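Local structure of glycerol dehydratase (Clostridium butyricum, 1R9D) at residues 50-55 with 209-214; 520-525 with 534-539; 129-134 with 515-520; 258-263 with 290-295. The protein probably dehydrates glycerol without coenzyme B12, as a member of the pyruvate formate-lyase-like family of glycyl-radical enzymes. All blocks are in the same frame, centred on the assembly; numbering follows the deposited sequence.

Interaction 1: residues 50-55 with 209-214; sequences RRALAL and IISCEA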
# COMPACT_ATOMS: atom_id res chain seq x y z
N ARG A 50 6.82 -7.25 8.11
CA ARG A 50 8.04 -7.80 7.51
C ARG A 50 9.25 -7.07 8.10
O ARG A 50 10.28 -7.67 8.38
CB ARG A 50 8.03 -7.63 5.99
CG ARG A 50 7.08 -8.57 5.28
CD ARG A 50 7.81 -9.35 4.19
NE ARG A 50 7.72 -8.70 2.89
CZ ARG A 50 8.32 -9.14 1.79
NH1 ARG A 50 9.06 -10.24 1.81
NH2 ARG A 50 8.14 -8.48 0.66
N ARG A 51 9.10 -5.76 8.27
CA ARG A 51 10.17 -4.94 8.83
C ARG A 51 10.44 -5.28 10.30
O ARG A 51 11.59 -5.31 10.74
CB ARG A 51 9.82 -3.45 8.71
CG ARG A 51 9.79 -2.89 7.28
CD ARG A 51 11.17 -2.96 6.62
NE ARG A 51 12.21 -2.45 7.52
CZ ARG A 51 13.49 -2.31 7.18
NH1 ARG A 51 13.91 -2.63 5.97
NH2 ARG A 51 14.36 -1.87 8.08
N ALA A 52 9.37 -5.54 11.05
CA ALA A 52 9.52 -5.89 12.46
C ALA A 52 10.18 -7.26 12.62
O ALA A 52 11.11 -7.42 13.42
CB ALA A 52 8.16 -5.88 13.15
N LEU A 53 9.70 -8.23 11.86
CA LEU A 53 10.25 -9.59 11.92
C LEU A 53 11.69 -9.65 11.42
O LEU A 53 12.47 -10.49 11.87
CB LEU A 53 9.37 -10.54 11.10
CG LEU A 53 7.95 -10.72 11.65
CD1 LEU A 53 7.07 -11.41 10.63
CD2 LEU A 53 8.00 -11.51 12.95
N ALA A 54 12.04 -8.76 10.50
CA ALA A 54 13.40 -8.72 9.96
C ALA A 54 14.33 -8.16 11.03
O ALA A 54 15.42 -8.70 11.26
CB ALA A 54 13.45 -7.85 8.71
N LEU A 55 13.91 -7.09 11.70
CA LEU A 55 14.74 -6.51 12.75
C LEU A 55 14.94 -7.56 13.84
O LEU A 55 16.04 -7.71 14.38
CB LEU A 55 14.07 -5.26 13.34
CG LEU A 55 14.82 -4.58 14.49
CD1 LEU A 55 16.22 -4.19 14.03
CD2 LEU A 55 14.07 -3.34 14.96
N ILE A 209 5.70 -3.70 19.08
CA ILE A 209 5.93 -4.61 20.19
C ILE A 209 7.00 -5.64 19.86
O ILE A 209 7.92 -5.86 20.66
CB ILE A 209 4.61 -5.32 20.59
CG1 ILE A 209 3.62 -4.28 21.12
CG2 ILE A 209 4.88 -6.39 21.64
CD1 ILE A 209 2.24 -4.82 21.42
N ILE A 210 6.90 -6.25 18.69
CA ILE A 210 7.87 -7.23 18.24
C ILE A 210 9.26 -6.59 18.18
O ILE A 210 10.26 -7.19 18.61
CB ILE A 210 7.50 -7.78 16.84
CG1 ILE A 210 6.23 -8.62 16.94
CG2 ILE A 210 8.66 -8.60 16.27
CD1 ILE A 210 5.64 -9.02 15.60
N SER A 211 9.32 -5.38 17.64
CA SER A 211 10.59 -4.66 17.51
C SER A 211 11.25 -4.35 18.84
O SER A 211 12.46 -4.54 19.01
CB SER A 211 10.38 -3.36 16.72
OG SER A 211 9.94 -3.65 15.40
N CYS A 212 10.46 -3.86 19.79
CA CYS A 212 11.00 -3.53 21.11
C CYS A 212 11.38 -4.78 21.89
O CYS A 212 12.32 -4.76 22.69
CB CYS A 212 9.99 -2.68 21.89
SG CYS A 212 9.85 -0.97 21.26
N GLU A 213 10.65 -5.87 21.67
CA GLU A 213 10.97 -7.12 22.36
C GLU A 213 12.30 -7.63 21.82
O GLU A 213 13.08 -8.24 22.55
CB GLU A 213 9.86 -8.16 22.14
CG GLU A 213 8.51 -7.72 22.70
CD GLU A 213 7.43 -8.78 22.56
OE1 GLU A 213 7.32 -9.39 21.47
OE2 GLU A 213 6.68 -8.99 23.54
N ALA A 214 12.55 -7.37 20.54
CA ALA A 214 13.80 -7.79 19.92
C ALA A 214 14.95 -6.97 20.51
O ALA A 214 16.06 -7.49 20.69
CB ALA A 214 13.74 -7.61 18.41

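Interaction 2: residues 520-525 with 534-539; sequences PFLSSM and KSLQDG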
# COMPACT_ATOMS: atom_id res chain seq x y z
N PRO A 520 9.13 0.31 12.23
CA PRO A 520 8.47 0.08 13.53
C PRO A 520 9.25 0.58 14.74
O PRO A 520 8.71 1.28 15.59
CB PRO A 520 8.30 -1.45 13.57
CG PRO A 520 8.39 -1.87 12.14
CD PRO A 520 9.44 -0.97 11.57
N PHE A 521 10.53 0.21 14.83
CA PHE A 521 11.34 0.61 15.98
C PHE A 521 11.53 2.12 16.10
O PHE A 521 11.22 2.72 17.14
CB PHE A 521 12.70 -0.09 15.94
CG PHE A 521 13.55 0.16 17.16
CD1 PHE A 521 14.66 1.00 17.09
CD2 PHE A 521 13.21 -0.41 18.39
CE1 PHE A 521 15.43 1.26 18.22
CE2 PHE A 521 13.98 -0.15 19.53
CZ PHE A 521 15.09 0.69 19.45
N LEU A 522 12.03 2.74 15.04
CA LEU A 522 12.26 4.18 15.05
C LEU A 522 10.96 4.95 15.35
O LEU A 522 10.95 5.88 16.16
CB LEU A 522 12.81 4.63 13.70
CG LEU A 522 13.21 6.11 13.61
CD1 LEU A 522 14.45 6.34 14.46
CD2 LEU A 522 13.46 6.50 12.16
N SER A 523 9.88 4.55 14.70
CA SER A 523 8.59 5.23 14.87
C SER A 523 8.06 5.21 16.29
O SER A 523 7.39 6.16 16.72
CB SER A 523 7.55 4.62 13.93
OG SER A 523 7.92 4.80 12.57
N SER A 524 8.34 4.14 17.03
CA SER A 524 7.85 4.01 18.39
C SER A 524 8.41 5.08 19.33
O SER A 524 7.84 5.33 20.39
CB SER A 524 8.18 2.62 18.94
OG SER A 524 9.58 2.45 19.13
N MET A 525 9.51 5.70 18.93
CA MET A 525 10.15 6.71 19.76
C MET A 525 9.93 8.16 19.31
O MET A 525 10.66 9.06 19.73
CB MET A 525 11.65 6.42 19.87
CG MET A 525 11.94 5.06 20.49
SD MET A 525 13.69 4.68 20.56
CE MET A 525 14.00 4.26 18.88
N LYS A 534 0.37 4.80 13.35
CA LYS A 534 0.98 4.86 12.03
C LYS A 534 2.46 5.24 12.09
O LYS A 534 2.89 5.98 12.96
CB LYS A 534 0.23 5.87 11.15
CG LYS A 534 0.06 7.22 11.80
CD LYS A 534 -0.98 8.09 11.08
CE LYS A 534 -0.57 8.43 9.67
NZ LYS A 534 -1.38 9.54 9.07
N SER A 535 3.24 4.71 11.15
CA SER A 535 4.68 4.97 11.11
C SER A 535 5.05 6.40 10.71
O SER A 535 4.22 7.18 10.24
CB SER A 535 5.35 4.02 10.12
OG SER A 535 4.93 4.32 8.80
N LEU A 536 6.33 6.71 10.90
CA LEU A 536 6.89 8.00 10.55
C LEU A 536 6.72 8.18 9.04
O LEU A 536 6.35 9.25 8.57
CB LEU A 536 8.38 8.02 10.91
CG LEU A 536 8.99 8.93 11.98
CD1 LEU A 536 7.94 9.53 12.90
CD2 LEU A 536 10.02 8.12 12.75
N GLN A 537 6.98 7.11 8.29
CA GLN A 537 6.86 7.15 6.84
C GLN A 537 5.42 7.44 6.40
O GLN A 537 5.20 7.99 5.32
CB GLN A 537 7.32 5.82 6.23
CG GLN A 537 8.80 5.50 6.42
CD GLN A 537 9.18 5.31 7.88
OE1 GLN A 537 8.44 4.69 8.64
NE2 GLN A 537 10.33 5.83 8.27
N ASP A 538 4.46 7.08 7.24
CA ASP A 538 3.05 7.31 6.92
C ASP A 538 2.45 8.57 7.54
O ASP A 538 1.23 8.73 7.58
CB ASP A 538 2.22 6.09 7.33
CG ASP A 538 2.51 4.88 6.46
OD1 ASP A 538 2.24 4.94 5.24
OD2 ASP A 538 3.01 3.86 7.00
N GLY A 539 3.31 9.47 8.03
CA GLY A 539 2.84 10.72 8.60
C GLY A 539 2.51 10.76 10.09
O GLY A 539 1.86 11.69 10.55

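Interaction 3: residues 129-134 with 515-520; sequences KTTSEL and ERAPLP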
# COMPACT_ATOMS: atom_id res chain seq x y z
N LYS A 129 12.96 -5.35 -5.71
CA LYS A 129 12.22 -5.26 -4.46
C LYS A 129 12.66 -4.18 -3.48
O LYS A 129 12.20 -4.14 -2.34
CB LYS A 129 12.27 -6.62 -3.75
CG LYS A 129 11.83 -7.77 -4.64
CD LYS A 129 12.02 -9.11 -3.97
CE LYS A 129 11.69 -10.25 -4.92
NZ LYS A 129 12.08 -11.57 -4.35
N THR A 130 13.53 -3.28 -3.94
CA THR A 130 14.04 -2.22 -3.08
C THR A 130 13.18 -0.97 -3.14
O THR A 130 12.30 -0.84 -4.00
CB THR A 130 15.47 -1.81 -3.49
OG1 THR A 130 15.45 -1.28 -4.82
CG2 THR A 130 16.41 -3.02 -3.44
N THR A 131 13.42 -0.05 -2.22
CA THR A 131 12.70 1.21 -2.20
C THR A 131 13.13 2.05 -3.42
O THR A 131 12.30 2.71 -4.05
CB THR A 131 12.96 2.02 -0.90
OG1 THR A 131 14.37 2.19 -0.72
CG2 THR A 131 12.39 1.29 0.31
N SER A 132 14.42 2.01 -3.75
CA SER A 132 14.94 2.76 -4.89
C SER A 132 14.25 2.39 -6.21
O SER A 132 13.90 3.26 -7.01
CB SER A 132 16.46 2.55 -5.05
OG SER A 132 16.78 1.21 -5.41
N GLU A 133 14.03 1.10 -6.43
CA GLU A 133 13.40 0.67 -7.67
C GLU A 133 11.93 1.11 -7.75
O GLU A 133 11.46 1.49 -8.82
CB GLU A 133 13.57 -0.85 -7.82
CG GLU A 133 15.05 -1.21 -7.94
CD GLU A 133 15.35 -2.68 -7.76
OE1 GLU A 133 15.60 -3.37 -8.78
OE2 GLU A 133 15.35 -3.16 -6.60
N LEU A 134 11.22 1.07 -6.63
CA LEU A 134 9.82 1.50 -6.63
C LEU A 134 9.76 3.03 -6.82
O LEU A 134 8.88 3.53 -7.52
CB LEU A 134 9.15 1.11 -5.31
CG LEU A 134 7.70 1.56 -5.13
CD1 LEU A 134 6.83 0.95 -6.22
CD2 LEU A 134 7.21 1.14 -3.76
N GLU A 515 5.78 2.65 1.43
CA GLU A 515 5.24 1.42 0.88
C GLU A 515 6.09 0.19 1.15
O GLU A 515 5.56 -0.90 1.40
CB GLU A 515 5.03 1.58 -0.63
CG GLU A 515 4.23 0.46 -1.30
CD GLU A 515 3.82 0.81 -2.72
OE1 GLU A 515 3.53 2.00 -2.99
OE2 GLU A 515 3.78 -0.11 -3.58
N ARG A 516 7.41 0.34 1.10
CA ARG A 516 8.29 -0.80 1.30
C ARG A 516 9.18 -0.82 2.54
O ARG A 516 9.66 -1.89 2.93
CB ARG A 516 9.16 -0.99 0.05
CG ARG A 516 8.34 -1.44 -1.15
CD ARG A 516 9.20 -1.73 -2.37
NE ARG A 516 8.38 -2.28 -3.45
CZ ARG A 516 8.84 -2.69 -4.63
NH1 ARG A 516 10.14 -2.62 -4.89
NH2 ARG A 516 8.01 -3.18 -5.53
N ALA A 517 9.40 0.33 3.17
CA ALA A 517 10.25 0.35 4.36
C ALA A 517 9.76 1.19 5.54
O ALA A 517 10.48 2.04 6.06
CB ALA A 517 11.68 0.78 3.97
N PRO A 518 8.51 0.97 5.98
CA PRO A 518 8.04 1.75 7.13
C PRO A 518 8.83 1.18 8.32
O PRO A 518 9.07 -0.02 8.38
CB PRO A 518 6.55 1.43 7.18
CG PRO A 518 6.49 0.03 6.64
CD PRO A 518 7.44 0.08 5.47
N LEU A 519 9.26 2.04 9.24
CA LEU A 519 10.08 1.59 10.37
C LEU A 519 9.40 1.53 11.74
O LEU A 519 9.16 2.56 12.36
CB LEU A 519 11.33 2.47 10.46
CG LEU A 519 12.16 2.59 9.17
CD1 LEU A 519 13.44 3.35 9.47
CD2 LEU A 519 12.49 1.21 8.61
N PRO A 520 9.13 0.31 12.23
CA PRO A 520 8.47 0.08 13.53
C PRO A 520 9.25 0.58 14.74
O PRO A 520 8.71 1.28 15.59
CB PRO A 520 8.30 -1.45 13.57
CG PRO A 520 8.39 -1.87 12.14
CD PRO A 520 9.44 -0.97 11.57

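Interaction 4: residues 258-263 with 290-295; sequences KSFYEA and QYMYPY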
# COMPACT_ATOMS: atom_id res chain seq x y z
N LYS A 258 18.44 4.30 35.99
CA LYS A 258 18.34 4.91 37.31
C LYS A 258 19.62 5.71 37.56
O LYS A 258 19.57 6.92 37.80
CB LYS A 258 18.20 3.82 38.37
CG LYS A 258 18.22 4.31 39.81
CD LYS A 258 16.93 5.00 40.22
CE LYS A 258 16.93 5.32 41.71
NZ LYS A 258 15.65 5.94 42.15
N SER A 259 20.76 5.04 37.47
CA SER A 259 22.05 5.68 37.69
C SER A 259 22.59 6.26 36.39
O SER A 259 22.04 6.01 35.31
CB SER A 259 23.05 4.66 38.23
OG SER A 259 23.35 3.71 37.24
N PHE A 260 23.68 7.01 36.48
CA PHE A 260 24.28 7.61 35.29
C PHE A 260 24.86 6.56 34.34
O PHE A 260 24.70 6.66 33.13
CB PHE A 260 25.38 8.61 35.69
CG PHE A 260 25.85 9.48 34.55
CD1 PHE A 260 25.00 10.43 33.98
CD2 PHE A 260 27.14 9.34 34.04
CE1 PHE A 260 25.43 11.22 32.92
CE2 PHE A 260 27.58 10.14 32.98
CZ PHE A 260 26.72 11.08 32.42
N TYR A 261 25.54 5.56 34.89
CA TYR A 261 26.13 4.51 34.06
C TYR A 261 25.01 3.82 33.27
O TYR A 261 25.15 3.56 32.08
CB TYR A 261 26.86 3.48 34.94
CG TYR A 261 27.90 2.62 34.25
CD1 TYR A 261 27.86 2.38 32.87
CD2 TYR A 261 28.90 1.99 34.99
CE1 TYR A 261 28.78 1.53 32.26
CE2 TYR A 261 29.82 1.15 34.39
CZ TYR A 261 29.76 0.92 33.03
OH TYR A 261 30.66 0.05 32.45
N GLU A 262 23.90 3.54 33.95
CA GLU A 262 22.76 2.89 33.31
C GLU A 262 22.19 3.77 32.20
O GLU A 262 21.82 3.27 31.13
CB GLU A 262 21.66 2.60 34.34
CG GLU A 262 22.01 1.46 35.30
CD GLU A 262 21.01 1.31 36.43
OE1 GLU A 262 21.20 0.39 37.27
OE2 GLU A 262 20.05 2.11 36.50
N ALA A 263 22.12 5.08 32.44
CA ALA A 263 21.60 6.01 31.44
C ALA A 263 22.52 6.03 30.21
O ALA A 263 22.05 6.01 29.08
CB ALA A 263 21.47 7.41 32.03
N GLN A 290 20.62 18.02 28.17
CA GLN A 290 19.33 18.22 28.81
C GLN A 290 18.69 16.93 29.34
O GLN A 290 18.15 16.93 30.44
CB GLN A 290 18.38 18.93 27.86
CG GLN A 290 18.90 20.30 27.42
CD GLN A 290 19.20 21.21 28.59
OE1 GLN A 290 18.35 21.45 29.45
NE2 GLN A 290 20.43 21.74 28.64
N TYR A 291 18.74 15.85 28.57
CA TYR A 291 18.14 14.61 29.06
C TYR A 291 19.08 13.72 29.87
O TYR A 291 18.63 12.81 30.57
CB TYR A 291 17.48 13.81 27.91
CG TYR A 291 18.34 13.46 26.72
CD1 TYR A 291 19.31 12.45 26.80
CD2 TYR A 291 18.16 14.10 25.49
CE1 TYR A 291 20.08 12.10 25.68
CE2 TYR A 291 18.93 13.76 24.38
CZ TYR A 291 19.88 12.76 24.48
OH TYR A 291 20.64 12.43 23.37
N MET A 292 20.38 13.98 29.80
CA MET A 292 21.33 13.17 30.56
C MET A 292 21.66 13.77 31.92
O MET A 292 22.01 13.05 32.85
CB MET A 292 22.64 12.97 29.78
CG MET A 292 22.52 12.12 28.52
SD MET A 292 21.89 10.45 28.84
CE MET A 292 23.40 9.61 29.41
N TYR A 293 21.53 15.09 32.04
CA TYR A 293 21.85 15.77 33.30
C TYR A 293 21.10 15.24 34.53
O TYR A 293 21.69 15.06 35.59
CB TYR A 293 21.64 17.28 33.17
CG TYR A 293 21.92 18.03 34.45
CD1 TYR A 293 23.21 18.11 34.96
CD2 TYR A 293 20.88 18.61 35.18
CE1 TYR A 293 23.47 18.76 36.17
CE2 TYR A 293 21.12 19.25 36.39
CZ TYR A 293 22.42 19.33 36.88
OH TYR A 293 22.65 19.95 38.08
N PRO A 294 19.78 15.01 34.40
CA PRO A 294 19.03 14.51 35.56
C PRO A 294 19.62 13.23 36.17
O PRO A 294 19.64 13.07 37.39
CB PRO A 294 17.63 14.30 34.99
CG PRO A 294 17.53 15.41 33.99
CD PRO A 294 18.87 15.34 33.29
N TYR A 295 20.11 12.33 35.33
CA TYR A 295 20.70 11.09 35.82
C TYR A 295 22.05 11.35 36.49
O TYR A 295 22.40 10.67 37.45
CB TYR A 295 20.84 10.08 34.68
CG TYR A 295 19.50 9.69 34.09
CD1 TYR A 295 18.94 10.42 33.04
CD2 TYR A 295 18.77 8.62 34.62
CE1 TYR A 295 17.67 10.10 32.55
CE2 TYR A 295 17.50 8.30 34.13
CZ TYR A 295 16.96 9.05 33.10
OH TYR A 295 15.70 8.76 32.63
O HOH W 1 20.87 8.90 38.81

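Interaction 1: residues 50-55 with 209-214
Apolar packing joins Ala52 and Leu53 of helix 47-61 to Ile210 of helix 197-230. The branched carbon of Ile210 divides the work: CG2, anti to the backbone N, lies against the Ala52 backbone and methyl, with Ile210 CG2 3.9 Å from Ala52 O and 4.2 Å from Ala52 CB. The longer arm of the isoleucine runs to Leu53, where its CD1 meets Leu53 CD2 at 4.3 Å; the leucine starts out pointing away from the partner helix and only its tip returns to it. The two segments form a parallel helix pair within the helical part of the pyruvate formate-lyase-like fold, their axes 8.5 Å apart at an angle of 11°. Small residues at the nearest level, Ala52 and Ser211, allow their CA atoms to approach to 5.3 Å. The remaining contacts involve the serine. Ser211 OG rests on the Ala52 methyl, 3.6 Å from its CB, while the hydroxyl is hydrogen-bonded to Ser207 O one turn back in its own helix. Leu55 closes the buried flank with CG anti to its backbone N (chi1 178°), which brings CD2 to 4.1 Å from Ser211 CB; Pro520 and Phe521 of helix 520-524 pack against this side.

Interaction 2: residues 520-525 with 534-539
Ser523, near the end of the short helix 520-524, meets Leu536 at the start of a type I beta turn that runs from Leu536 to Gly539 and precedes strand 543-551. This is a helix-to-turn contact inside the pyruvate formate-lyase-like fold, and Ser523 and Leu536 bury most of its surface. The link is polar at its centre: Leu536 N donates to Ser523 OG over 3.0 Å, nearly straight at 164°. Because OG stands anti to the carbonyl carbon (chi1 -62°), the hydroxyl points at the turn while remaining hydrogen-bonded to Leu519 O one turn back. The same oxygen lies against the carbons beside it, with Ser523 OG 3.6 Å from Ser535 CB. Leu536 then folds its side chain over the helix, its CD2 3.9 Å from Ser523 CA. Leu522 supplies the apolar half of the contact; it crosses Leu536 at about a right angle, and the two CD2 methyls meet at 3.8 Å. Ile274 of helix 260-277 also packs on Leu522. Gly539 closes the turn with backbone angles that call for glycine. Gln537 bends back so that OE1 accepts from Leu519 N, ahead of the helix. Just before the turn, Ser535 OG bonds to Asp538 OD2 at 2.7 Å, meeting that oxygen from above the carboxylate plane.

Interaction 3: residues 129-134 with 515-520
A capping box formed by Thr130 and Glu133 starts helix 131-138, and against this helix start lies Arg516, the last residue of helix 484-516. Extended from CG to NE, the arginine delivers its NH1 to Thr130 O, a hydrogen bond of 2.9 Å bent to 140°; the oxygen is near the guanidinium edge but tilted 20° out of its plane. Leu134 covers one face of the group, its CB 3.9 Å from Arg516 CZ, and its CD2 approaches Arg516 NE at 3.6 Å. That methyl also touches the Glu515 carboxylate, with Leu134 CD2 3.6 Å from Glu515 CD, while Glu515 OE1 bonds to Tyr138 OH. Farther along, Thr131 CG2 packs on Ala517 CB at 3.8 Å, just where the chain leaves the helix. Within the box, Glu133 N donates to Thr130 OG1 over 3.2 Å, and Glu133 OE2 accepts from both Thr130 N and Thr130 OG1. Arg516 NH1 has a second acceptor in Gly128 O, and NH2 bonds to Glu43 O of the second subunit. Backbone carbonyls of three residues thus fix the rotation of the guanidinium, so that one arginine ties together the end of its own helix, the start of another and the subunit interface.

Interaction 4: residues 258-263 with 290-295
Tyr295 lays one face of its ring over the methyl of Ala263, a CH-pi contact in which Ala263 CB is 4.1 Å from the ring centroid and 29° off its normal. The alanine sits toward the CB end of the ring, 3.7 Å from Tyr295 CG. At the ring's edge, Tyr295 CD2 comes to 3.7 Å from Lys258 O. That carbonyl also receives a hydrogen bond from a water, which also donates to Tyr295 O at 2.7 Å and so bridges the two backbones. The contact joins the start of helix 260-277 to the kinked helix 288-298, both among the helices of the pyruvate formate-lyase-like fold. A capping box opens the first helix: Glu262 N bonds weakly to Ser259 OG, and Glu262 OE2 accepts from Lys258 N and Ser259 N as well as forming a salt bridge with Lys251. Phe260 turns its edge to the backbone of the second helix; CG anti to the backbone N (chi1 -168°) places CE1 3.9 Å from Met292 O, near the plane of the ring. Helix 304-317 packs on the same phenylalanine. Met292, bent at chi2 and chi3, brings its terminal methyl back to Ala263, with CE 3.9 Å from Ala263 CB.

Overall arrangement
Interactions 1, 2 and 3 form one connected region, whereas interaction 4 lies apart, its centre about 26 Å from that of interaction 2. Pro520 belongs to both 2 and 3 and also packs on Arg51 and Ser211 of interaction 1; Gln537 of interaction 2 reaches Leu519 of interaction 3. Interactions 1 and 2 are buried, the first nearly all van der Waals packing of parallel helices, the second centred on a serine hydroxyl. Interactions 3 and 4 are partly buried and both involve capped helix starts, but 3 is built on an arginine at the subunit interface and 4 on aromatic packing with a bridging water. Helix 260-277 links the two regions, carrying segment 258-263 and packing against helix 520-524.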